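Local coordinates for protein transcriptional regulator, LYSR family (Neisseria meningitidis, PDB 4AB5) that probably senses a small-molecule effector as the regulatory domain of a MetR-like LysR-family transcription factor thought to control methionine biosynthesis genes, at residues 82-88 with 169-175; 182-186 with 217-221. All coordinates share one frame; numbering follows the deposited sequence.

Contact 1 (82-88 with 169-175)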
HETATM    1  N   MSE B  82     -18.495  -6.497  -3.596  1.00 47.06           N
HETATM    2  CA  MSE B  82     -17.596  -6.778  -2.486  1.00 46.49           C
HETATM    3  C   MSE B  82     -17.682  -8.283  -2.296  1.00 46.56           C
HETATM    4  O   MSE B  82     -18.762  -8.821  -2.023  1.00 45.49           O
HETATM    5  CB  MSE B  82     -18.028  -6.050  -1.202  1.00 50.38           C
HETATM    6  CG  MSE B  82     -17.833  -4.546  -1.259  1.00 59.91           C
HETATM    7 SE   MSE B  82     -15.960  -3.999  -1.258  1.00 69.25          SE
HETATM    8  CE  MSE B  82     -15.456  -4.613   0.560  1.00 65.42           C
ATOM      9  N   VAL B  83     -16.564  -8.970  -2.518  1.00 41.03           N
ATOM     10  CA  VAL B  83     -16.528 -10.426  -2.404  1.00 39.70           C
ATOM     11  C   VAL B  83     -15.796 -10.837  -1.147  1.00 42.95           C
ATOM     12  O   VAL B  83     -14.870 -10.144  -0.711  1.00 42.15           O
ATOM     13  CB  VAL B  83     -15.992 -11.147  -3.676  1.00 42.72           C
ATOM     14  CG1 VAL B  83     -16.897 -10.896  -4.881  1.00 43.68           C
ATOM     15  CG2 VAL B  83     -14.541 -10.767  -3.989  1.00 41.14           C
ATOM     16  N   GLY B  84     -16.239 -11.947  -0.565  1.00 39.02           N
ATOM     17  CA  GLY B  84     -15.613 -12.534   0.605  1.00 37.45           C
ATOM     18  C   GLY B  84     -14.483 -13.427   0.138  1.00 40.16           C
ATOM     19  O   GLY B  84     -14.635 -14.151  -0.847  1.00 38.91           O
ATOM     20  N   ILE B  85     -13.318 -13.336   0.794  1.00 36.32           N
ATOM     21  CA  ILE B  85     -12.165 -14.171   0.461  1.00 34.88           C
ATOM     22  C   ILE B  85     -11.727 -15.019   1.628  1.00 34.67           C
ATOM     23  O   ILE B  85     -11.692 -14.544   2.766  1.00 32.75           O
ATOM     24  CB  ILE B  85     -10.979 -13.413  -0.210  1.00 38.20           C
ATOM     25  CG1 ILE B  85     -10.407 -12.274   0.682  1.00 38.66           C
ATOM     26  CG2 ILE B  85     -11.374 -12.913  -1.600  1.00 39.26           C
ATOM     27  CD1 ILE B  85      -8.937 -11.885   0.410  1.00 41.67           C
ATOM     28  N   CYS B  86     -11.423 -16.284   1.344  1.00 30.96           N
ATOM     29  CA  CYS B  86     -10.903 -17.263   2.303  1.00 30.65           C
ATOM     30  C   CYS B  86      -9.870 -18.143   1.586  1.00 35.06           C
ATOM     31  O   CYS B  86      -9.781 -18.101   0.361  1.00 35.15           O
ATOM     32  CB  CYS B  86     -12.023 -18.088   2.941  1.00 31.71           C
ATOM     33  SG  CYS B  86     -12.805 -19.283   1.828  1.00 36.50           S
ATOM     34  N   ALA B  87      -9.076 -18.913   2.333  1.00 32.60           N
ATOM     35  CA  ALA B  87      -8.086 -19.816   1.747  1.00 32.47           C
ATOM     36  C   ALA B  87      -8.842 -20.978   1.080  1.00 38.57           C
ATOM     37  O   ALA B  87      -9.942 -21.301   1.539  1.00 38.35           O
ATOM     38  CB  ALA B  87      -7.154 -20.347   2.825  1.00 32.51           C
ATOM     39  N   PRO B  88      -8.311 -21.616   0.004  1.00 36.09           N
ATOM     40  CA  PRO B  88      -9.051 -22.725  -0.634  1.00 37.10           C
ATOM     41  C   PRO B  88      -9.452 -23.882   0.298  1.00 43.05           C
ATOM     42  O   PRO B  88     -10.466 -24.525   0.056  1.00 43.08           O
ATOM     43  CB  PRO B  88      -8.100 -23.187  -1.740  1.00 38.52           C
ATOM     44  CG  PRO B  88      -7.256 -21.995  -2.030  1.00 41.79           C
ATOM     45  CD  PRO B  88      -7.035 -21.363  -0.696  1.00 36.78           C
ATOM     46  N   TYR B 169      -4.042 -18.314  -4.338  1.00 40.32           N
ATOM     47  CA  TYR B 169      -3.931 -17.867  -2.947  1.00 38.68           C
ATOM     48  C   TYR B 169      -5.263 -17.963  -2.196  1.00 40.58           C
ATOM     49  O   TYR B 169      -5.312 -18.461  -1.074  1.00 39.43           O
ATOM     50  CB  TYR B 169      -3.409 -16.407  -2.867  1.00 39.10           C
ATOM     51  CG  TYR B 169      -2.055 -16.135  -3.488  1.00 39.59           C
ATOM     52  CD1 TYR B 169      -1.057 -17.106  -3.489  1.00 41.35           C
ATOM     53  CD2 TYR B 169      -1.736 -14.877  -3.987  1.00 39.83           C
ATOM     54  CE1 TYR B 169       0.199 -16.853  -4.029  1.00 42.37           C
ATOM     55  CE2 TYR B 169      -0.478 -14.607  -4.517  1.00 40.42           C
ATOM     56  CZ  TYR B 169       0.491 -15.596  -4.531  1.00 47.57           C
ATOM     57  OH  TYR B 169       1.737 -15.347  -5.058  1.00 46.69           O
ATOM     58  N   VAL B 170      -6.333 -17.447  -2.806  1.00 35.84           N
ATOM     59  CA  VAL B 170      -7.656 -17.374  -2.195  1.00 34.43           C
ATOM     60  C   VAL B 170      -8.749 -17.843  -3.161  1.00 37.18           C
ATOM     61  O   VAL B 170      -8.501 -18.038  -4.355  1.00 36.53           O
ATOM     62  CB  VAL B 170      -7.952 -15.918  -1.685  1.00 37.21           C
ATOM     63  CG1 VAL B 170      -7.027 -15.511  -0.542  1.00 36.11           C
ATOM     64  CG2 VAL B 170      -7.902 -14.886  -2.822  1.00 36.76           C
ATOM     65  N   VAL B 171      -9.965 -18.007  -2.624  1.00 32.37           N
ATOM     66  CA  VAL B 171     -11.184 -18.312  -3.371  1.00 31.44           C
ATOM     67  C   VAL B 171     -12.143 -17.191  -3.008  1.00 35.31           C
ATOM     68  O   VAL B 171     -11.990 -16.589  -1.939  1.00 33.90           O
ATOM     69  CB  VAL B 171     -11.774 -19.731  -3.128  1.00 34.36           C
ATOM     70  CG1 VAL B 171     -10.826 -20.823  -3.618  1.00 33.71           C
ATOM     71  CG2 VAL B 171     -12.157 -19.961  -1.672  1.00 33.61           C
ATOM     72  N   HIS B 172     -13.075 -16.857  -3.898  1.00 33.02           N
ATOM     73  CA  HIS B 172     -14.017 -15.784  -3.597  1.00 33.09           C
ATOM     74  C   HIS B 172     -15.424 -16.306  -3.479  1.00 36.70           C
ATOM     75  O   HIS B 172     -15.790 -17.267  -4.172  1.00 36.71           O
ATOM     76  CB  HIS B 172     -13.887 -14.588  -4.561  1.00 34.29           C
ATOM     77  CG  HIS B 172     -14.501 -14.800  -5.905  1.00 39.15           C
ATOM     78  ND1 HIS B 172     -15.685 -14.169  -6.264  1.00 42.25           N
ATOM     79  CD2 HIS B 172     -14.068 -15.548  -6.949  1.00 40.87           C
ATOM     80  CE1 HIS B 172     -15.935 -14.563  -7.502  1.00 42.42           C
ATOM     81  NE2 HIS B 172     -14.983 -15.383  -7.960  1.00 42.11           N
ATOM     82  N   ARG B 173     -16.197 -15.711  -2.554  1.00 32.89           N
ATOM     83  CA  ARG B 173     -17.581 -16.104  -2.287  1.00 33.23           C
ATOM     84  C   ARG B 173     -18.482 -14.895  -2.142  1.00 37.20           C
ATOM     85  O   ARG B 173     -18.037 -13.826  -1.714  1.00 35.45           O
ATOM     86  CB  ARG B 173     -17.687 -16.999  -1.030  1.00 30.87           C
ATOM     87  CG  ARG B 173     -16.896 -18.310  -1.080  1.00 35.32           C
ATOM     88  CD  ARG B 173     -17.451 -19.263  -2.111  1.00 37.56           C
ATOM     89  NE  ARG B 173     -16.786 -20.561  -2.100  1.00 39.96           N
ATOM     90  CZ  ARG B 173     -15.821 -20.917  -2.940  1.00 48.33           C
ATOM     91  NH1 ARG B 173     -15.366 -20.056  -3.842  1.00 33.99           N
ATOM     92  NH2 ARG B 173     -15.299 -22.134  -2.882  1.00 33.12           N
ATOM     93  N   GLN B 174     -19.768 -15.085  -2.474  1.00 35.18           N
ATOM     94  CA  GLN B 174     -20.785 -14.051  -2.385  1.00 35.14           C
ATOM     95  C   GLN B 174     -21.114 -13.741  -0.924  1.00 40.77           C
ATOM     96  O   GLN B 174     -21.351 -14.658  -0.140  1.00 40.52           O
ATOM     97  CB  GLN B 174     -22.031 -14.488  -3.156  1.00 37.22           C
ATOM     98  CG  GLN B 174     -23.125 -13.443  -3.181  1.00 45.41           C
ATOM     99  CD  GLN B 174     -24.186 -13.781  -4.176  1.00 65.02           C
ATOM    100  OE1 GLN B 174     -24.958 -14.725  -4.021  1.00 62.83           O
ATOM    101  NE2 GLN B 174     -24.254 -12.983  -5.210  1.00 59.51           N
ATOM    102  N   ILE B 175     -21.113 -12.451  -0.565  1.00 38.74           N
ATOM    103  CA  ILE B 175     -21.457 -12.001   0.783  1.00 38.69           C
ATOM    104  C   ILE B 175     -22.947 -11.679   0.753  1.00 45.13           C
ATOM    105  O   ILE B 175     -23.330 -10.679   0.140  1.00 44.49           O
ATOM    106  CB  ILE B 175     -20.618 -10.769   1.239  1.00 40.11           C
ATOM    107  CG1 ILE B 175     -19.138 -11.132   1.409  1.00 38.56           C
ATOM    108  CG2 ILE B 175     -21.199 -10.147   2.532  1.00 40.05           C
ATOM    109  CD1 ILE B 175     -18.210  -9.928   1.486  1.00 42.38           C
TER
HETATM  110  O   HOH W   1     -20.866 -10.526  -2.997  1.00 51.59           O

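Contact 2 (182-186 with 217-221)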
ATOM      1  N   SER B 182     -20.634  -1.914  -3.537  1.00 42.62           N
ATOM      2  CA  SER B 182     -20.081  -0.608  -3.177  1.00 41.89           C
ATOM      3  C   SER B 182     -20.424   0.355  -4.297  1.00 46.03           C
ATOM      4  O   SER B 182     -20.393  -0.031  -5.463  1.00 45.08           O
ATOM      5  CB  SER B 182     -18.569  -0.673  -3.010  1.00 43.53           C
ATOM      6  OG  SER B 182     -18.235  -1.263  -1.765  1.00 53.77           O
ATOM      7  N   LYS B 183     -20.772   1.596  -3.940  1.00 43.94           N
ATOM      8  CA  LYS B 183     -21.113   2.642  -4.895  1.00 44.85           C
ATOM      9  C   LYS B 183     -20.109   3.790  -4.751  1.00 48.71           C
ATOM     10  O   LYS B 183     -19.952   4.326  -3.657  1.00 49.19           O
ATOM     11  CB  LYS B 183     -22.557   3.117  -4.681  1.00 48.82           C
ATOM     12  CG  LYS B 183     -23.610   2.074  -5.050  1.00 65.91           C
ATOM     13  CD  LYS B 183     -25.000   2.536  -4.647  1.00 80.66           C
ATOM     14  CE  LYS B 183     -26.070   1.516  -4.953  1.00 97.27           C
ATOM     15  NZ  LYS B 183     -26.462   1.535  -6.389  1.00111.28           N
ATOM     16  N   LEU B 184     -19.400   4.141  -5.838  1.00 43.56           N
ATOM     17  CA  LEU B 184     -18.401   5.203  -5.767  1.00 42.13           C
ATOM     18  C   LEU B 184     -18.788   6.485  -6.451  1.00 45.40           C
ATOM     19  O   LEU B 184     -19.313   6.459  -7.562  1.00 45.56           O
ATOM     20  CB  LEU B 184     -17.002   4.726  -6.175  1.00 41.09           C
ATOM     21  CG  LEU B 184     -16.148   4.249  -4.997  1.00 44.35           C
ATOM     22  CD1 LEU B 184     -16.510   2.846  -4.577  1.00 44.01           C
ATOM     23  CD2 LEU B 184     -14.722   4.308  -5.329  1.00 44.50           C
ATOM     24  N   TYR B 185     -18.552   7.613  -5.753  1.00 40.64           N
ATOM     25  CA  TYR B 185     -18.889   8.954  -6.222  1.00 40.48           C
ATOM     26  C   TYR B 185     -17.721   9.907  -6.059  1.00 42.33           C
ATOM     27  O   TYR B 185     -16.880   9.720  -5.172  1.00 40.20           O
ATOM     28  CB  TYR B 185     -20.088   9.535  -5.440  1.00 42.27           C
ATOM     29  CG  TYR B 185     -21.344   8.697  -5.479  1.00 45.00           C
ATOM     30  CD1 TYR B 185     -22.308   8.896  -6.463  1.00 48.09           C
ATOM     31  CD2 TYR B 185     -21.607   7.749  -4.489  1.00 45.28           C
ATOM     32  CE1 TYR B 185     -23.478   8.135  -6.496  1.00 49.06           C
ATOM     33  CE2 TYR B 185     -22.776   6.984  -4.510  1.00 46.54           C
ATOM     34  CZ  TYR B 185     -23.708   7.180  -5.517  1.00 53.77           C
ATOM     35  OH  TYR B 185     -24.859   6.431  -5.556  1.00 56.34           O
ATOM     36  N   ALA B 186     -17.707  10.957  -6.893  1.00 38.79           N
ATOM     37  CA  ALA B 186     -16.759  12.049  -6.803  1.00 38.92           C
ATOM     38  C   ALA B 186     -17.583  13.240  -6.316  1.00 47.92           C
ATOM     39  O   ALA B 186     -18.582  13.605  -6.943  1.00 49.85           O
ATOM     40  CB  ALA B 186     -16.164  12.348  -8.165  1.00 39.55           C
ATOM     41  N   SER B 217     -20.190  -1.656 -12.735  1.00 44.94           N
ATOM     42  CA  SER B 217     -21.518  -1.346 -13.263  1.00 47.12           C
ATOM     43  C   SER B 217     -21.772   0.133 -13.131  1.00 53.89           C
ATOM     44  O   SER B 217     -21.251   0.765 -12.207  1.00 52.27           O
ATOM     45  CB  SER B 217     -22.606  -2.154 -12.562  1.00 50.31           C
ATOM     46  OG  SER B 217     -22.558  -1.994 -11.156  1.00 56.58           O
ATOM     47  N   GLU B 218     -22.550   0.685 -14.077  1.00 54.73           N
ATOM     48  CA  GLU B 218     -22.915   2.097 -14.121  1.00 56.36           C
ATOM     49  C   GLU B 218     -23.708   2.474 -12.889  1.00 62.81           C
ATOM     50  O   GLU B 218     -24.534   1.689 -12.422  1.00 62.43           O
ATOM     51  CB  GLU B 218     -23.771   2.403 -15.361  1.00 59.63           C
ATOM     52  CG  GLU B 218     -23.104   2.119 -16.697  1.00 69.93           C
ATOM     53  CD  GLU B 218     -23.927   2.465 -17.921  1.00 94.90           C
ATOM     54  OE1 GLU B 218     -25.155   2.213 -17.924  1.00 83.33           O
ATOM     55  OE2 GLU B 218     -23.329   2.954 -18.904  1.00 97.07           O
ATOM     56  N   LEU B 219     -23.459   3.680 -12.378  1.00 62.30           N
ATOM     57  CA  LEU B 219     -24.177   4.230 -11.241  1.00 64.28           C
ATOM     58  C   LEU B 219     -25.105   5.325 -11.719  1.00 75.76           C
ATOM     59  O   LEU B 219     -24.747   6.111 -12.604  1.00 76.02           O
ATOM     60  CB  LEU B 219     -23.205   4.821 -10.217  1.00 62.51           C
ATOM     61  CG  LEU B 219     -23.069   4.123  -8.879  1.00 65.40           C
ATOM     62  CD1 LEU B 219     -22.154   4.899  -7.989  1.00 64.23           C
ATOM     63  CD2 LEU B 219     -24.407   3.971  -8.182  1.00 68.98           C
ATOM     64  N   GLU B 220     -26.245   5.457 -11.044  1.00 77.68           N
ATOM     65  CA  GLU B 220     -27.225   6.491 -11.348  1.00 81.18           C
ATOM     66  C   GLU B 220     -27.644   7.257 -10.074  1.00 88.08           C
ATOM     67  O   GLU B 220     -27.587   6.668  -8.987  1.00 87.20           O
ATOM     68  CB  GLU B 220     -28.420   5.888 -12.107  1.00 84.74           C
ATOM     69  CG  GLU B 220     -28.167   5.826 -13.607  1.00 97.82           C
ATOM     70  CD  GLU B 220     -29.088   4.920 -14.401  1.00120.50           C
ATOM     71  OE1 GLU B 220     -30.323   5.131 -14.354  1.00116.45           O
ATOM     72  OE2 GLU B 220     -28.568   4.025 -15.107  1.00111.39           O
ATOM     73  N   PRO B 221     -28.010   8.568 -10.147  1.00 86.93           N
ATOM     74  CA  PRO B 221     -28.139   9.425 -11.343  1.00 92.24           C
ATOM     75  C   PRO B 221     -26.804   9.967 -11.866  1.00121.15           C
ATOM     76  O   PRO B 221     -26.538  11.167 -11.854  1.00 81.51           O
ATOM     77  CB  PRO B 221     -29.141  10.491 -10.886  1.00 94.86           C
ATOM     78  CG  PRO B 221     -28.844  10.656  -9.419  1.00 96.86           C
ATOM     79  CD  PRO B 221     -28.404   9.298  -8.922  1.00 90.12           C
TER

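Contact 1 (82-88 with 169-175)
Backbone amides of G84 and R173 bond to each other both ways, G84 N to R173 O and R173 N to G84 O, each at 2.8 Å, in the antiparallel pairing of the end of strand 72-86 with the start of strand 171-189 in the mixed sheet of the LysR regulatory domain. Two residues on, V171 N reaches C86 O at 3.0 Å, while the return bond from C86 N to V171 O is weak. Between them I85 faces H172 in a non-hydrogen-bonded pair. At the far end the ladder splays: a water accepts from I175 N and donates to M82 O.

V171 sits on the sheet face shared with C86 and R173. From CB its branches part. A chi1 of -65° sets CG1 anti to the carbonyl carbon, 4.1 Å from P88 CB, and leaves CG2 to meet C86 SG at 3.6 Å and lie over one face of the R173 guanidinium, toward its rim. That guanidinium is held by NH1, which bonds H172 O at 2.8 Å from above the carbonyl plane, and by NH2, bound to A93 O. On the other face, V83 CG1 comes obliquely to the H172 ring, 3.8 Å from ND1, and I85 CG2 meets V170 CG2 at 4.2 Å; V147 of helix 140-148 packs on both I85 and V170.

The chemistry implies a seam fixed by main-chain bonds, largely apolar toward the helices except for H172, with two carbonyls probably easing the cost of placing the arginine's charge.

Contact 2 (182-186 with 217-221)
L219 enters side-chain first against strand 182-186, burying its two methyls among K183, L184 and Y185; no hydrogen bond joins the two segments.

The aromatic part is a CH-pi contact. L219 CD1 stands over one face of the Y185 ring, 4.0 Å from the centroid and 22° off the normal, displaced toward the phenol end, where CZ is its nearest ring atom at 3.7 Å. The two side chains cross at about a right angle. Y185 has CG anti to its carbonyl carbon (chi1 -57°), a setting that helps to place the ring with one face against L219 CD1.

Apolar contact continues along the lysine. K183 CB lies 3.8 Å from L219 CD1, and farther out its CG is 3.7 Å from L219 CD2, so the aliphatic chain passes obliquely across the leucine's branched end. A bend at chi4 (-79°) brings NZ back to 3.7 Å from L219 CD2, and NZ also makes a weak hydrogen bond to Q181 OE1.

Methyls against polar atoms make up the rest. L219 CD1 is 3.3 Å from L184 O, resting on the strand's main chain, and L219 CD2 lies 3.6 Å from Y185 OH. P76 of strand 72-86 also touches L219, while backbone bonds tie L184 to that strand and Y185 to V63 of strand 60-63.

Here the C-terminal tail, after helix 196-212, crosses the long strand 171-189 of the two-lobed, periplasmic-binding-protein-like fold of LysR regulatory domains, with L219 as its main point of contact on this strand.

How the contacts relate
Both contacts use strand 171-189, contact 1 at its beginning and contact 2 farther along, with centres about 23 Å apart. They meet where M82 packs on S182. Strand 72-86 belongs to contact 1 and also pairs with the strand of contact 2, so one sheet underlies both. Contact 1 is partly buried, its centre about 17 Å from the chain's centre; paired main-chain bonds set its register, and its faces combine buried aliphatics with a partly exposed arginine and histidine. Contact 2 is buried, about 11 Å from that centre, joins strand to irregular tail, covers about a third as much area and relies on side-chain packing around one leucine.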